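Local coordinates for Peptide/nickel transport system substrate-binding protein (Listeria monocytogenes serotype 1/2a, PDB 5KZT), which binds a peptide and probably delivers it for uptake across the membrane, as an OppA-type solute-binding protein, at residues A[12-17]-A[221-226]. Residues are numbered along the deposited sequence; the frame is centred on the assembly and turned at random.
Sequences SGEQVL and KLKQIN
The backbone O of Lys221 lies 3.3 Å from Gln15 CB, where the two segments first meet. Gln15 is the centre of an inverse gamma turn. Its side chain bends at chi2 (-61°), and NE2 turns back to Gly13 O, which it meets from above the carbonyl plane. Its OE1 accepts from Leu526 N.

Leu222 reaches Leu17 with one branch, CD1 lying 3.8 Å from Leu17 CD2. Its other branch, CD2, packs against the Gln15 carbonyl. Lys223 N donates to Gln15 O at 2.9 Å, a bent bond just ahead of the parallel strand pairing. The Lys223 chain runs out straight, and its CE passes 3.5 Å from Val16 CG2. Its NZ ends at Glu14, where OE2 is 4.0 Å from NZ, a long salt bridge.

Gln224 O receives Leu17 N at 3.0 Å. The amide of Gln224 points along its own strand, NE2 giving a nearly straight bond (172°) to a lone pair of Asn226 OD1. Ile225 shares a sheet face with Leu17. Asn226 N donates to Leu17 O at 2.8 Å, and the pairing runs on through its backbone bond with Leu19. Asn226 ND2 touches Val16 CG1 and donates to Asn18 OD1.

The ladder joins strand 16-21, at the edge of a mixed four-stranded sheet, to strand 224-229. Strand 205-210 flanks 224-229 on its other side. Strand 525-526, near the C-terminus, packs against Leu17 and Leu222 through Leu526.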
# COMPACT_ATOMS: atom_id res chain seq x y z
N SER A 12 32.43 -0.54 5.30
CA SER A 12 33.39 -0.97 6.37
C SER A 12 32.68 -1.60 7.58
O SER A 12 31.53 -1.24 7.89
CB SER A 12 34.23 0.21 6.85
OG SER A 12 33.45 1.13 7.60
N GLY A 13 33.38 -2.52 8.26
CA GLY A 13 32.79 -3.30 9.36
C GLY A 13 31.78 -4.36 8.91
O GLY A 13 31.55 -4.56 7.72
N GLU A 14 31.16 -5.02 9.89
CA GLU A 14 30.20 -6.10 9.63
C GLU A 14 28.92 -5.58 8.93
O GLU A 14 28.31 -4.62 9.38
CB GLU A 14 29.83 -6.78 10.94
CG GLU A 14 28.93 -7.99 10.82
CD GLU A 14 28.60 -8.60 12.17
OE1 GLU A 14 27.85 -7.94 12.94
OE2 GLU A 14 29.10 -9.72 12.45
N GLN A 15 28.53 -6.25 7.85
CA GLN A 15 27.42 -5.83 7.03
C GLN A 15 26.16 -6.56 7.44
O GLN A 15 25.59 -7.33 6.66
CB GLN A 15 27.76 -6.05 5.56
CG GLN A 15 28.99 -5.30 5.08
CD GLN A 15 28.81 -3.79 5.22
OE1 GLN A 15 27.86 -3.22 4.69
NE2 GLN A 15 29.70 -3.14 5.96
N VAL A 16 25.71 -6.29 8.67
CA VAL A 16 24.48 -6.83 9.22
C VAL A 16 23.66 -5.64 9.69
O VAL A 16 24.16 -4.83 10.47
CB VAL A 16 24.73 -7.80 10.37
CG1 VAL A 16 23.43 -8.21 11.06
CG2 VAL A 16 25.46 -9.03 9.86
N LEU A 17 22.42 -5.56 9.22
CA LEU A 17 21.54 -4.43 9.47
C LEU A 17 20.37 -4.91 10.34
O LEU A 17 19.83 -5.99 10.10
CB LEU A 17 21.06 -3.86 8.15
CG LEU A 17 20.07 -2.69 8.12
CD1 LEU A 17 20.62 -1.45 8.80
CD2 LEU A 17 19.65 -2.40 6.69
N LYS A 221 25.58 -5.98 -0.73
CA LYS A 221 26.66 -5.83 0.26
C LYS A 221 26.30 -6.32 1.65
O LYS A 221 27.18 -6.74 2.39
CB LYS A 221 27.11 -4.35 0.35
CG LYS A 221 27.60 -3.74 -0.96
CD LYS A 221 28.57 -4.66 -1.71
CE LYS A 221 28.85 -4.24 -3.15
NZ LYS A 221 29.94 -3.22 -3.25
N LEU A 222 25.04 -6.23 2.02
CA LEU A 222 24.56 -6.73 3.30
C LEU A 222 24.50 -8.26 3.27
O LEU A 222 23.87 -8.82 2.38
CB LEU A 222 23.20 -6.16 3.63
CG LEU A 222 23.21 -4.68 3.99
CD1 LEU A 222 21.78 -4.13 4.04
CD2 LEU A 222 23.95 -4.44 5.29
N LYS A 223 25.14 -8.92 4.22
CA LYS A 223 25.00 -10.36 4.31
C LYS A 223 23.68 -10.77 5.00
O LYS A 223 23.14 -11.82 4.71
CB LYS A 223 26.24 -11.01 4.95
CG LYS A 223 26.40 -10.81 6.43
CD LYS A 223 27.79 -11.23 6.88
CE LYS A 223 27.93 -11.02 8.37
NZ LYS A 223 29.23 -11.46 8.89
N GLN A 224 23.15 -9.92 5.89
CA GLN A 224 21.99 -10.26 6.71
C GLN A 224 21.26 -9.01 7.20
O GLN A 224 21.89 -8.02 7.60
CB GLN A 224 22.40 -11.13 7.90
CG GLN A 224 21.23 -11.65 8.71
CD GLN A 224 21.52 -12.95 9.42
OE1 GLN A 224 22.20 -13.83 8.89
NE2 GLN A 224 21.00 -13.10 10.63
N ILE A 225 19.93 -9.04 7.15
CA ILE A 225 19.09 -7.96 7.67
C ILE A 225 18.12 -8.62 8.65
O ILE A 225 17.36 -9.49 8.26
CB ILE A 225 18.35 -7.20 6.55
CG1 ILE A 225 19.33 -6.67 5.49
CG2 ILE A 225 17.52 -6.06 7.13
CD1 ILE A 225 18.66 -6.27 4.18
N ASN A 226 18.18 -8.23 9.92
CA ASN A 226 17.34 -8.79 10.97
C ASN A 226 16.20 -7.82 11.22
O ASN A 226 16.43 -6.61 11.40
CB ASN A 226 18.14 -8.95 12.26
CG ASN A 226 19.35 -9.86 12.09
OD1 ASN A 226 19.21 -10.99 11.62
ND2 ASN A 226 20.54 -9.37 12.46